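Local coordinates for cell wall surface anchor family protein (Streptococcus agalactiae serogroup V, PDB 3TXA) that probably serves as the adhesive tip subunit of group B streptococcal pili, carrying a metal-binding von Willebrand factor A domain on an immunoglobulin-like domain, at residues S186-R191 with P289-H294; F262-H267 with Y302-T307; G553-F558 with R631-Y636; Y642-R647 with P667-V672. All coordinates share one frame; numbering follows the deposited sequence.

Contact 1: S186-R191 with P289-H294. With CD (cadmium ion), chain H; CD (cadmium ion), chain F; MG (magnesium ion), chain B.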
loop_
_atom_site.group_PDB
_atom_site.type_symbol
_atom_site.label_atom_id
_atom_site.label_comp_id
_atom_site.label_asym_id
_atom_site.label_seq_id
_atom_site.Cartn_x
_atom_site.Cartn_y
_atom_site.Cartn_z
ATOM N N SER A 186 -14.688 12.020 -9.020
ATOM C CA SER A 186 -15.636 11.496 -8.023
ATOM C C SER A 186 -15.013 11.081 -6.672
ATOM O O SER A 186 -15.721 10.916 -5.704
ATOM C CB SER A 186 -16.529 10.388 -8.607
ATOM O OG SER A 186 -15.860 9.147 -8.762
ATOM N N MET A 187 -13.686 10.971 -6.624
ATOM C CA MET A 187 -12.950 10.501 -5.459
ATOM C C MET A 187 -12.601 11.645 -4.551
ATOM O O MET A 187 -12.028 11.418 -3.471
ATOM C CB MET A 187 -11.627 9.839 -5.893
ATOM C CG MET A 187 -11.792 8.469 -6.542
ATOM S SD MET A 187 -12.453 7.212 -5.433
ATOM C CE MET A 187 -10.944 6.799 -4.493
ATOM N N ASN A 188 -12.882 12.871 -4.997
ATOM C CA ASN A 188 -12.610 14.058 -4.223
ATOM C C ASN A 188 -13.170 13.892 -2.828
ATOM O O ASN A 188 -14.260 13.319 -2.641
ATOM C CB ASN A 188 -13.249 15.260 -4.910
ATOM C CG ASN A 188 -12.931 16.564 -4.224
ATOM O OD1 ASN A 188 -13.627 16.956 -3.298
ATOM N ND2 ASN A 188 -11.884 17.250 -4.678
ATOM N N ASN A 189 -12.452 14.383 -1.829
ATOM C CA ASN A 189 -12.897 14.154 -0.451
ATOM C C ASN A 189 -14.255 14.735 -0.066
ATOM O O ASN A 189 -14.963 14.148 0.727
ATOM C CB ASN A 189 -11.812 14.555 0.523
ATOM C CG ASN A 189 -10.565 13.682 0.393
ATOM O OD1 ASN A 189 -9.449 14.194 0.402
ATOM N ND2 ASN A 189 -10.756 12.349 0.273
ATOM N N GLU A 190 -14.616 15.860 -0.672
ATOM C CA GLU A 190 -15.926 16.488 -0.525
ATOM C C GLU A 190 -17.062 15.557 -0.862
ATOM O O GLU A 190 -18.090 15.602 -0.220
ATOM C CB GLU A 190 -16.050 17.668 -1.498
ATOM C CG GLU A 190 -15.871 19.061 -0.928
ATOM C CD GLU A 190 -15.220 20.038 -1.951
ATOM O OE1 GLU A 190 -15.605 20.001 -3.173
ATOM O OE2 GLU A 190 -14.315 20.839 -1.515
ATOM N N ARG A 191 -16.878 14.728 -1.887
ATOM C CA ARG A 191 -17.970 14.006 -2.534
ATOM C C ARG A 191 -18.572 12.926 -1.651
ATOM O O ARG A 191 -17.950 12.500 -0.663
ATOM C CB ARG A 191 -17.513 13.415 -3.869
ATOM C CG ARG A 191 -16.956 14.403 -4.853
ATOM C CD ARG A 191 -18.029 15.007 -5.743
ATOM N NE ARG A 191 -17.430 15.585 -6.955
ATOM C CZ ARG A 191 -17.477 15.053 -8.192
ATOM N NH1 ARG A 191 -18.137 13.907 -8.445
ATOM N NH2 ARG A 191 -16.865 15.689 -9.197
ATOM N N PRO A 289 -1.823 9.569 -4.266
ATOM C CA PRO A 289 -2.719 10.737 -4.154
ATOM C C PRO A 289 -3.555 10.667 -2.896
ATOM O O PRO A 289 -4.006 9.586 -2.513
ATOM C CB PRO A 289 -3.653 10.583 -5.365
ATOM C CG PRO A 289 -3.672 9.121 -5.631
ATOM C CD PRO A 289 -2.255 8.681 -5.362
ATOM N N LYS A 290 -3.763 11.813 -2.258
ATOM C CA LYS A 290 -4.603 11.886 -1.069
ATOM C C LYS A 290 -5.851 12.738 -1.333
ATOM O O LYS A 290 -6.678 12.934 -0.449
ATOM C CB LYS A 290 -3.783 12.443 0.091
ATOM C CG LYS A 290 -2.649 11.556 0.531
ATOM C CD LYS A 290 -3.198 10.196 0.942
ATOM C CE LYS A 290 -2.073 9.219 1.228
ATOM N NZ LYS A 290 -1.056 9.754 2.166
ATOM N N GLU A 291 -5.993 13.223 -2.560
ATOM C CA GLU A 291 -7.113 14.034 -2.930
ATOM C C GLU A 291 -7.297 13.961 -4.446
ATOM O O GLU A 291 -6.378 13.610 -5.171
ATOM C CB GLU A 291 -6.828 15.491 -2.494
ATOM C CG GLU A 291 -7.953 16.559 -2.859
ATOM C CD GLU A 291 -9.316 16.365 -2.137
ATOM O OE1 GLU A 291 -9.588 17.100 -1.154
ATOM O OE2 GLU A 291 -10.121 15.497 -2.551
ATOM N N ALA A 292 -8.476 14.309 -4.936
ATOM C CA ALA A 292 -8.649 14.440 -6.377
ATOM C C ALA A 292 -8.944 15.898 -6.730
ATOM O O ALA A 292 -9.011 16.728 -5.839
ATOM C CB ALA A 292 -9.730 13.515 -6.867
ATOM N N GLU A 293 -9.091 16.210 -8.015
ATOM C CA GLU A 293 -9.333 17.571 -8.435
ATOM C C GLU A 293 -10.760 18.087 -8.100
ATOM O O GLU A 293 -11.725 17.304 -8.036
ATOM C CB GLU A 293 -8.980 17.758 -9.915
ATOM C CG GLU A 293 -7.526 17.453 -10.326
ATOM C CD GLU A 293 -6.415 18.349 -9.727
ATOM O OE1 GLU A 293 -6.532 18.975 -8.674
ATOM O OE2 GLU A 293 -5.333 18.416 -10.304
ATOM N N HIS A 294 -10.861 19.404 -7.831
ATOM C CA HIS A 294 -12.145 20.108 -7.547
ATOM C C HIS A 294 -12.514 20.803 -8.829
ATOM O O HIS A 294 -11.631 21.375 -9.492
ATOM C CB HIS A 294 -11.992 21.234 -6.481
ATOM C CG HIS A 294 -11.616 20.759 -5.108
ATOM N ND1 HIS A 294 -12.560 20.449 -4.144
ATOM C CD2 HIS A 294 -10.401 20.561 -4.523
ATOM C CE1 HIS A 294 -11.943 20.057 -3.032
ATOM N NE2 HIS A 294 -10.632 20.114 -3.235
HETATM CD CD CD H . -14.952 21.738 -4.929
HETATM CD CD CD F . -4.309 19.211 -8.786
HETATM MG MG MG B . -14.969 8.289 -10.406
HETATM O O HOH W 1 -15.745 9.494 -11.727
HETATM O O HOH W 2 -16.697 7.280 -9.974
HETATM O O HOH W 3 -14.634 6.269 -10.952
HETATM O O HOH W 4 -5.110 18.292 -7.003
HETATM O O HOH W 5 -3.225 20.276 -10.162
#
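The metal ion-dependent adhesion site loop of the von Willebrand factor A fold, whose DxSxS sequence ends at S186, is backed by the chain around E291 and H294. S186 OG binds magnesium with S184 and D337. N189 N donates to E291 OE2 (2.7 Å, 167°) on the syn lone pair and A292 N takes the anti lone pair of that oxygen at 3.1 Å, fixing the carboxylate. N188 has CG anti to its own N (chi1 -176°): its amide supplies an acceptor, OD1, to cap E190 N, and a donor, ND2, which stands 3.2 Å above the centre of the H294 ring and bonds weakly to A292 O. E190 OE1 binds a cadmium ion at a site that H294 completes, its ND1 lying farther off; E293 chelates another. A292, with only a methyl group, lets the segments come close, its CB 4.2 Å from M187 CB. M187 also packs on D182 of strand 175-182 and A201 of helix 197-212, which K290 joins by a salt bridge to E206.

Contact 2: F262-H267 with Y302-T307. With CD (cadmium ion), chain F.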
loop_
_atom_site.group_PDB
_atom_site.type_symbol
_atom_site.label_atom_id
_atom_site.label_comp_id
_atom_site.label_asym_id
_atom_site.label_seq_id
_atom_site.Cartn_x
_atom_site.Cartn_y
_atom_site.Cartn_z
ATOM N N PHE A 262 -7.882 19.382 -24.167
ATOM C CA PHE A 262 -7.053 19.968 -23.124
ATOM C C PHE A 262 -5.706 19.248 -23.052
ATOM O O PHE A 262 -5.626 18.048 -23.323
ATOM C CB PHE A 262 -7.751 19.948 -21.779
ATOM C CG PHE A 262 -8.968 20.801 -21.720
ATOM C CD1 PHE A 262 -8.942 22.022 -21.038
ATOM C CD2 PHE A 262 -10.157 20.389 -22.315
ATOM C CE1 PHE A 262 -10.072 22.826 -20.985
ATOM C CE2 PHE A 262 -11.310 21.171 -22.252
ATOM C CZ PHE A 262 -11.273 22.401 -21.591
ATOM N N THR A 263 -4.654 19.994 -22.712
ATOM C CA THR A 263 -3.314 19.444 -22.551
ATOM C C THR A 263 -2.699 19.958 -21.249
ATOM O O THR A 263 -2.610 21.167 -21.022
ATOM C CB THR A 263 -2.448 19.781 -23.753
ATOM O OG1 THR A 263 -3.081 19.228 -24.901
ATOM C CG2 THR A 263 -1.034 19.197 -23.639
ATOM N N ALA A 264 -2.309 19.033 -20.381
ATOM C CA ALA A 264 -1.736 19.398 -19.098
ATOM C C ALA A 264 -0.705 18.373 -18.662
ATOM O O ALA A 264 -0.705 17.244 -19.125
ATOM C CB ALA A 264 -2.787 19.532 -18.088
ATOM N N THR A 265 0.210 18.808 -17.807
ATOM C CA THR A 265 1.062 17.911 -17.064
ATOM C C THR A 265 0.249 17.367 -15.896
ATOM O O THR A 265 -0.426 18.110 -15.210
ATOM C CB THR A 265 2.311 18.627 -16.644
ATOM O OG1 THR A 265 2.923 19.130 -17.851
ATOM C CG2 THR A 265 3.309 17.684 -15.909
ATOM N N THR A 266 0.253 16.047 -15.744
ATOM C CA THR A 266 -0.531 15.378 -14.740
ATOM C C THR A 266 0.302 15.375 -13.470
ATOM O O THR A 266 1.523 15.501 -13.520
ATOM C CB THR A 266 -0.844 13.904 -15.210
ATOM O OG1 THR A 266 0.387 13.187 -15.500
ATOM C CG2 THR A 266 -1.705 13.931 -16.466
ATOM N N HIS A 267 -0.339 15.224 -12.327
ATOM C CA HIS A 267 0.410 14.978 -11.125
ATOM C C HIS A 267 1.207 13.622 -11.250
ATOM O O HIS A 267 0.723 12.645 -11.843
ATOM C CB HIS A 267 -0.533 14.952 -9.939
ATOM C CG HIS A 267 -1.161 16.278 -9.622
ATOM N ND1 HIS A 267 -0.428 17.443 -9.503
ATOM C CD2 HIS A 267 -2.451 16.615 -9.342
ATOM C CE1 HIS A 267 -1.246 18.438 -9.186
ATOM N NE2 HIS A 267 -2.473 17.967 -9.079
ATOM N N TYR A 302 -9.056 19.074 -14.148
ATOM C CA TYR A 302 -10.365 18.525 -13.788
ATOM C C TYR A 302 -10.951 17.802 -14.982
ATOM O O TYR A 302 -11.787 16.926 -14.796
ATOM C CB TYR A 302 -11.324 19.602 -13.239
ATOM C CG TYR A 302 -12.690 19.105 -12.857
ATOM C CD1 TYR A 302 -12.928 18.556 -11.606
ATOM C CD2 TYR A 302 -13.756 19.214 -13.740
ATOM C CE1 TYR A 302 -14.187 18.111 -11.233
ATOM C CE2 TYR A 302 -15.053 18.757 -13.393
ATOM C CZ TYR A 302 -15.248 18.220 -12.136
ATOM O OH TYR A 302 -16.509 17.769 -11.800
ATOM N N GLN A 303 -10.504 18.190 -16.186
ATOM C CA GLN A 303 -10.925 17.570 -17.444
ATOM C C GLN A 303 -10.349 16.149 -17.681
ATOM O O GLN A 303 -10.778 15.448 -18.616
ATOM C CB GLN A 303 -10.549 18.441 -18.644
ATOM C CG GLN A 303 -10.978 19.927 -18.607
ATOM C CD GLN A 303 -12.474 20.161 -18.423
ATOM O OE1 GLN A 303 -12.874 20.895 -17.520
ATOM N NE2 GLN A 303 -13.299 19.563 -19.268
ATOM N N PHE A 304 -9.376 15.760 -16.853
ATOM C CA PHE A 304 -8.701 14.468 -16.925
ATOM C C PHE A 304 -9.163 13.555 -15.808
ATOM O O PHE A 304 -8.466 12.613 -15.482
ATOM C CB PHE A 304 -7.192 14.635 -16.749
ATOM C CG PHE A 304 -6.516 15.408 -17.862
ATOM C CD1 PHE A 304 -5.718 14.756 -18.792
ATOM C CD2 PHE A 304 -6.659 16.779 -17.957
ATOM C CE1 PHE A 304 -5.087 15.461 -19.813
ATOM C CE2 PHE A 304 -6.040 17.482 -18.985
ATOM C CZ PHE A 304 -5.257 16.829 -19.913
ATOM N N GLY A 305 -10.323 13.830 -15.223
ATOM C CA GLY A 305 -10.747 13.131 -14.032
ATOM C C GLY A 305 -11.828 12.089 -14.229
ATOM O O GLY A 305 -12.591 11.806 -13.307
ATOM N N ALA A 306 -11.906 11.524 -15.426
ATOM C CA ALA A 306 -12.866 10.478 -15.767
ATOM C C ALA A 306 -12.276 9.082 -15.432
ATOM O O ALA A 306 -11.209 9.008 -14.845
ATOM C CB ALA A 306 -13.158 10.591 -17.221
ATOM N N THR A 307 -12.939 7.985 -15.818
ATOM C CA THR A 307 -12.429 6.637 -15.543
ATOM C C THR A 307 -12.056 5.761 -16.781
ATOM O O THR A 307 -12.933 5.172 -17.438
ATOM C CB THR A 307 -13.426 5.906 -14.718
ATOM O OG1 THR A 307 -13.767 6.726 -13.601
ATOM C CG2 THR A 307 -12.823 4.611 -14.215
HETATM CD CD CD F . -4.309 19.211 -8.786
HETATM O O HOH W 4 -5.110 18.292 -7.003
HETATM O O HOH W 5 -3.225 20.276 -10.162
#
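F262, Q303 and F304 share one first rotation, each with CG anti to its carbonyl carbon (chi1 -65°, -52° and -65°), which sends Q303 to the F262 ring and F304 to the strand at F262 and A264. That torsion of Q303 puts its CG over the centre of the F262 ring, a CH-pi contact of 3.6 Å from CG to the ring centroid, and the bend at chi2 turns the amide end back alongside the ring. W255 meets the same ring edge-to-face, and K259 adds a cation-pi contact. Strand 261-265 is an outer strand of a small three-stranded antiparallel sheet in the von Willebrand factor A domain, and the loop 302-307 leads to T307, which binds magnesium in another structure of this protein though not in this model. F304 meets that strand with the CE2 and CZ end of its ring: CE2 lies 3.9 Å from A264 CB and 4.1 Å from F262 CB, while CZ approaches F262 O obliquely at 3.6 Å. A flat apolar ring suits this buried place, and the short A264 lets it come close to the backbone.

Contact 3: G553-F558 with R631-Y636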
loop_
_atom_site.group_PDB
_atom_site.type_symbol
_atom_site.label_atom_id
_atom_site.label_comp_id
_atom_site.label_asym_id
_atom_site.label_seq_id
_atom_site.Cartn_x
_atom_site.Cartn_y
_atom_site.Cartn_z
ATOM N N GLY A 553 26.902 -12.791 36.684
ATOM C CA GLY A 553 28.341 -13.041 36.546
ATOM C C GLY A 553 29.001 -13.417 37.864
ATOM O O GLY A 553 28.444 -13.152 38.943
ATOM N N GLU A 554 30.181 -14.034 37.793
ATOM C CA GLU A 554 30.794 -14.634 38.986
ATOM C C GLU A 554 30.932 -13.710 40.200
ATOM O O GLU A 554 30.710 -14.128 41.332
ATOM C CB GLU A 554 32.131 -15.316 38.657
ATOM C CG GLU A 554 31.967 -16.744 38.106
ATOM C CD GLU A 554 30.804 -17.518 38.773
ATOM O OE1 GLU A 554 30.704 -17.521 40.030
ATOM O OE2 GLU A 554 29.985 -18.124 38.037
ATOM N N MET A 555 31.272 -12.451 39.963
ATOM C CA MET A 555 31.419 -11.532 41.082
ATOM C C MET A 555 30.167 -10.697 41.334
ATOM O O MET A 555 30.242 -9.610 41.915
ATOM C CB MET A 555 32.647 -10.635 40.913
ATOM C CG MET A 555 33.272 -10.272 42.249
ATOM S SD MET A 555 34.421 -11.494 42.948
ATOM C CE MET A 555 33.392 -12.732 43.783
ATOM N N ILE A 556 29.012 -11.203 40.899
ATOM C CA ILE A 556 27.791 -10.405 40.959
ATOM C C ILE A 556 26.743 -11.036 41.848
ATOM O O ILE A 556 26.545 -12.260 41.831
ATOM C CB ILE A 556 27.210 -10.106 39.574
ATOM C CG1 ILE A 556 28.282 -9.512 38.653
ATOM C CG2 ILE A 556 26.046 -9.140 39.700
ATOM C CD1 ILE A 556 28.619 -8.090 38.944
ATOM N N GLU A 557 26.112 -10.164 42.635
ATOM C CA GLU A 557 25.077 -10.518 43.584
ATOM C C GLU A 557 23.786 -9.884 43.071
ATOM O O GLU A 557 23.713 -8.668 42.891
ATOM C CB GLU A 557 25.456 -9.970 44.969
ATOM C CG GLU A 557 24.529 -10.312 46.171
ATOM C CD GLU A 557 24.917 -9.533 47.459
ATOM O OE1 GLU A 557 26.028 -9.745 47.983
ATOM O OE2 GLU A 557 24.120 -8.695 47.946
ATOM N N PHE A 558 22.783 -10.712 42.794
ATOM C CA PHE A 558 21.480 -10.197 42.446
ATOM C C PHE A 558 20.957 -9.573 43.727
ATOM O O PHE A 558 21.166 -10.131 44.801
ATOM C CB PHE A 558 20.574 -11.320 41.953
ATOM C CG PHE A 558 19.228 -10.848 41.445
ATOM C CD1 PHE A 558 19.061 -10.478 40.133
ATOM C CD2 PHE A 558 18.114 -10.805 42.290
ATOM C CE1 PHE A 558 17.819 -10.052 39.690
ATOM C CE2 PHE A 558 16.884 -10.370 41.845
ATOM C CZ PHE A 558 16.740 -9.992 40.555
ATOM N N ARG A 631 24.687 -5.957 42.836
ATOM C CA ARG A 631 25.792 -5.441 43.635
ATOM C C ARG A 631 27.027 -6.284 43.348
ATOM O O ARG A 631 26.937 -7.510 43.188
ATOM C CB ARG A 631 25.477 -5.532 45.134
ATOM C CG ARG A 631 26.118 -4.444 46.012
ATOM C CD ARG A 631 26.369 -4.938 47.423
ATOM N NE ARG A 631 27.552 -5.809 47.449
ATOM C CZ ARG A 631 27.769 -6.797 48.323
ATOM N NH1 ARG A 631 28.882 -7.528 48.241
ATOM N NH2 ARG A 631 26.876 -7.065 49.269
ATOM N N LEU A 632 28.180 -5.622 43.277
ATOM C CA LEU A 632 29.440 -6.318 43.082
ATOM C C LEU A 632 29.860 -6.973 44.384
ATOM O O LEU A 632 29.910 -6.320 45.424
ATOM C CB LEU A 632 30.498 -5.353 42.575
ATOM C CG LEU A 632 31.915 -5.899 42.422
ATOM C CD1 LEU A 632 32.415 -5.811 40.988
ATOM C CD2 LEU A 632 32.810 -5.131 43.379
ATOM N N LYS A 633 30.142 -8.270 44.327
ATOM C CA LYS A 633 30.456 -9.056 45.519
ATOM C C LYS A 633 31.705 -8.542 46.231
ATOM O O LYS A 633 32.575 -7.945 45.588
ATOM C CB LYS A 633 30.624 -10.525 45.141
ATOM C CG LYS A 633 29.326 -11.210 44.782
ATOM C CD LYS A 633 29.533 -12.687 44.635
ATOM C CE LYS A 633 28.352 -13.451 45.176
ATOM N NZ LYS A 633 28.443 -14.879 44.771
ATOM N N ASP A 634 31.788 -8.774 47.545
ATOM C CA ASP A 634 32.927 -8.284 48.372
ATOM C C ASP A 634 34.332 -8.807 47.964
ATOM O O ASP A 634 35.322 -8.073 48.077
ATOM C CB ASP A 634 32.689 -8.538 49.878
ATOM C CG ASP A 634 31.481 -7.777 50.429
ATOM O OD1 ASP A 634 31.417 -6.525 50.292
ATOM O OD2 ASP A 634 30.599 -8.445 51.017
ATOM N N ASN A 635 34.399 -10.054 47.481
ATOM C CA ASN A 635 35.665 -10.745 47.215
ATOM C C ASN A 635 36.409 -10.348 45.935
ATOM O O ASN A 635 37.204 -11.129 45.419
ATOM C CB ASN A 635 35.436 -12.268 47.233
ATOM C CG ASN A 635 35.572 -12.876 48.646
ATOM O OD1 ASN A 635 36.424 -12.461 49.444
ATOM N ND2 ASN A 635 34.733 -13.871 48.949
ATOM N N TYR A 636 36.179 -9.137 45.438
ATOM C CA TYR A 636 36.686 -8.732 44.124
ATOM C C TYR A 636 38.168 -8.355 44.058
ATOM O O TYR A 636 38.786 -8.028 45.075
ATOM C CB TYR A 636 35.856 -7.579 43.583
ATOM C CG TYR A 636 36.011 -6.274 44.330
ATOM C CD1 TYR A 636 36.693 -5.205 43.753
ATOM C CD2 TYR A 636 35.448 -6.094 45.597
ATOM C CE1 TYR A 636 36.827 -3.991 44.423
ATOM C CE2 TYR A 636 35.574 -4.879 46.279
ATOM C CZ TYR A 636 36.271 -3.831 45.681
ATOM O OH TYR A 636 36.413 -2.625 46.328
#
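E557 and R631 face each other as a hydrogen-bonded antiparallel pair: E557 N donates to R631 O (2.8 Å) and R631 N returns to E557 O at 2.9 Å. K633 N adds a nearly straight bond to M555 O (2.8 Å, 175°). The side chains of the pair carry opposite charges, with E557 OE1 set over one face of the R631 guanidinium, 3.1 Å from NH2, so the attraction is of charges and no N-H points at the oxygen. The guanidinium is instead held side-on by NE and NH1, which both donate to L632 O, and NH1 forms a salt bridge with D634 OD2. M555, flexible enough to double back at chi2 and chi3 (84° and -82°), brings its methyl CE to K633 CB at 3.8 Å; its CG meets Y636 CB at 4.0 Å. On the other face, the branched apolar I556 and L632 both rest on I669. A type I turn from G553 to I556 delivers the chain into strand 556-558, beside strand 623-632 in the antiparallel framework of this Ig-like domain.

Contact 4: Y642-R647 with P667-V672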
loop_
_atom_site.group_PDB
_atom_site.type_symbol
_atom_site.label_atom_id
_atom_site.label_comp_id
_atom_site.label_asym_id
_atom_site.label_seq_id
_atom_site.Cartn_x
_atom_site.Cartn_y
_atom_site.Cartn_z
ATOM N N TYR A 642 34.864 -6.641 36.098
ATOM C CA TYR A 642 34.119 -7.880 36.169
ATOM C C TYR A 642 32.846 -7.745 35.343
ATOM O O TYR A 642 32.210 -6.680 35.346
ATOM C CB TYR A 642 33.774 -8.204 37.625
ATOM C CG TYR A 642 34.871 -8.906 38.406
ATOM C CD1 TYR A 642 35.696 -8.196 39.284
ATOM C CD2 TYR A 642 35.078 -10.287 38.273
ATOM C CE1 TYR A 642 36.702 -8.846 40.020
ATOM C CE2 TYR A 642 36.082 -10.946 38.996
ATOM C CZ TYR A 642 36.889 -10.221 39.866
ATOM O OH TYR A 642 37.878 -10.867 40.580
ATOM N N ASN A 643 32.505 -8.826 34.634
ATOM C CA ASN A 643 31.250 -8.961 33.883
ATOM C C ASN A 643 30.018 -8.937 34.787
ATOM O O ASN A 643 30.056 -9.490 35.886
ATOM C CB ASN A 643 31.259 -10.294 33.140
ATOM C CG ASN A 643 31.764 -10.177 31.722
ATOM O OD1 ASN A 643 32.061 -9.085 31.240
ATOM N ND2 ASN A 643 31.839 -11.314 31.030
ATOM N N THR A 644 28.924 -8.327 34.334
ATOM C CA THR A 644 27.713 -8.278 35.164
ATOM C C THR A 644 26.863 -9.532 35.029
ATOM O O THR A 644 26.165 -9.913 35.964
ATOM C CB THR A 644 26.810 -7.055 34.885
ATOM O OG1 THR A 644 26.229 -7.174 33.578
ATOM C CG2 THR A 644 27.574 -5.738 35.025
ATOM N N ASN A 645 26.901 -10.156 33.860
ATOM C CA ASN A 645 26.191 -11.415 33.650
ATOM C C ASN A 645 27.087 -12.465 33.020
ATOM O O ASN A 645 28.025 -12.128 32.318
ATOM C CB ASN A 645 24.951 -11.228 32.755
ATOM C CG ASN A 645 24.500 -9.778 32.639
ATOM O OD1 ASN A 645 24.560 -8.999 33.589
ATOM N N ASN A 646 26.798 -13.738 33.272
ATOM C CA ASN A 646 27.326 -14.825 32.443
ATOM C C ASN A 646 26.628 -14.739 31.090
ATOM O O ASN A 646 25.958 -13.743 30.817
ATOM C CB ASN A 646 27.060 -16.189 33.078
ATOM C CG ASN A 646 28.115 -16.585 34.112
ATOM O OD1 ASN A 646 29.146 -15.935 34.272
ATOM N ND2 ASN A 646 27.847 -17.671 34.818
ATOM N N ARG A 647 26.759 -15.764 30.248
ATOM C CA ARG A 647 26.153 -15.690 28.917
ATOM C C ARG A 647 24.617 -15.472 29.010
ATOM O O ARG A 647 23.873 -16.321 29.531
ATOM C CB ARG A 647 26.540 -16.910 28.055
ATOM C CG ARG A 647 25.978 -16.876 26.622
ATOM C CD ARG A 647 26.776 -17.756 25.656
ATOM N NE ARG A 647 26.278 -17.733 24.273
ATOM C CZ ARG A 647 25.690 -18.766 23.664
ATOM N NH1 ARG A 647 25.280 -18.654 22.409
ATOM N NH2 ARG A 647 25.505 -19.914 24.307
ATOM N N PRO A 667 27.298 -5.581 30.117
ATOM C CA PRO A 667 28.111 -4.554 30.777
ATOM C C PRO A 667 29.144 -5.138 31.738
ATOM O O PRO A 667 29.158 -6.351 31.985
ATOM C CB PRO A 667 27.089 -3.726 31.560
ATOM C CG PRO A 667 25.887 -4.520 31.607
ATOM C CD PRO A 667 25.866 -5.365 30.382
ATOM N N LYS A 668 30.020 -4.275 32.250
ATOM C CA LYS A 668 31.090 -4.690 33.164
ATOM C C LYS A 668 31.275 -3.617 34.222
ATOM O O LYS A 668 31.077 -2.436 33.931
ATOM C CB LYS A 668 32.420 -4.904 32.418
ATOM C CG LYS A 668 32.377 -5.823 31.199
ATOM C CD LYS A 668 33.775 -6.265 30.751
ATOM C CE LYS A 668 33.661 -7.042 29.443
ATOM N NZ LYS A 668 34.721 -8.076 29.252
ATOM N N ILE A 669 31.651 -4.026 35.435
ATOM C CA ILE A 669 31.894 -3.089 36.547
ATOM C C ILE A 669 33.164 -3.426 37.322
ATOM O O ILE A 669 33.608 -4.582 37.302
ATOM C CB ILE A 669 30.726 -3.052 37.554
ATOM C CG1 ILE A 669 30.317 -4.464 37.956
ATOM C CG2 ILE A 669 29.537 -2.297 36.980
ATOM C CD1 ILE A 669 29.407 -4.495 39.132
ATOM N N ARG A 670 33.733 -2.419 38.003
ATOM C CA ARG A 670 34.920 -2.594 38.872
ATOM C C ARG A 670 35.051 -1.520 39.953
ATOM O O ARG A 670 34.658 -0.373 39.717
ATOM C CB ARG A 670 36.212 -2.639 38.050
ATOM C CG ARG A 670 36.617 -1.338 37.388
ATOM C CD ARG A 670 38.142 -1.214 37.393
ATOM N NE ARG A 670 38.689 -0.394 36.304
ATOM C CZ ARG A 670 38.599 0.937 36.230
ATOM N NH1 ARG A 670 39.130 1.571 35.193
ATOM N NH2 ARG A 670 37.971 1.637 37.172
ATOM N N ASP A 671 35.606 -1.893 41.118
ATOM C CA ASP A 671 35.927 -0.935 42.211
ATOM C C ASP A 671 37.284 -1.239 42.872
ATOM O O ASP A 671 37.932 -2.257 42.549
ATOM C CB ASP A 671 34.805 -0.881 43.276
ATOM C CG ASP A 671 35.014 0.234 44.339
ATOM O OD1 ASP A 671 35.204 -0.096 45.530
ATOM O OD2 ASP A 671 34.983 1.436 43.997
ATOM N N VAL A 672 37.683 -0.333 43.784
ATOM C CA VAL A 672 38.898 -0.411 44.632
ATOM C C VAL A 672 38.562 -0.002 46.070
ATOM O O VAL A 672 39.383 -0.139 46.978
ATOM C CB VAL A 672 40.033 0.518 44.122
ATOM C CG1 VAL A 672 40.649 -0.027 42.844
ATOM C CG2 VAL A 672 39.509 1.945 43.907
#
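Y642 O is approached by two groups of the strand opposite: I669 N donates to it at 2.7 Å (161°), and the CA-H of K668 gives a weaker contact, CA to O 3.2 Å. Y642 N completes the hydrogen-bonded antiparallel pair by donating to I669 O, also at 2.7 Å. N643 faces K668 as the next, non-hydrogen-bonded pair; their side chains run side by side, N643 OD1 lying 3.3 Å from K668 CG and 3.2 Å from K668 CE. The lysine's apolar methylenes cover the chain, while its amino group can reach outward from this partly exposed face. Just past the strand, T644 N donates to P667 O at 3.1 Å. T644 has OG1 between its backbone N and carbonyl carbon (chi1 68°), which directs OG1 at CG of the proline ring and sets CG2 beside P667 O. P667, lacking an N-H, still offers its carbonyl here. Next to T644, N645 CG is covalently linked to K141 NZ, an isopeptide cross-link familiar from Gram-positive pilins. Strand 668-669 lies between outermost strand 642-643 and strand 121-124, while P667 and I669 pack on I143 of strand 137-146.

How the contacts relate
Following the chain from its N terminus, strands 137-146 and 153-168 precede the von Willebrand factor A domain, where contact 1 brings 289-294 back to the magnesium loop. Contact 2 starts within the chain enclosed by contact 1, at 262-267, and ends beyond it, at 302-307, so the two cross; H267 and E293 bind a single cadmium ion between them. The chain then returns to the Ig-like part, where contact 3 closes a long helix-free excursion and contact 4 a shorter one directly afterwards, in series. Their centres are 8 Å apart, and G553 N probably bonds to T644 O between them. About 67 Å separates the centres of contacts 1 and 3, which lie on opposite sides of the chain's centre.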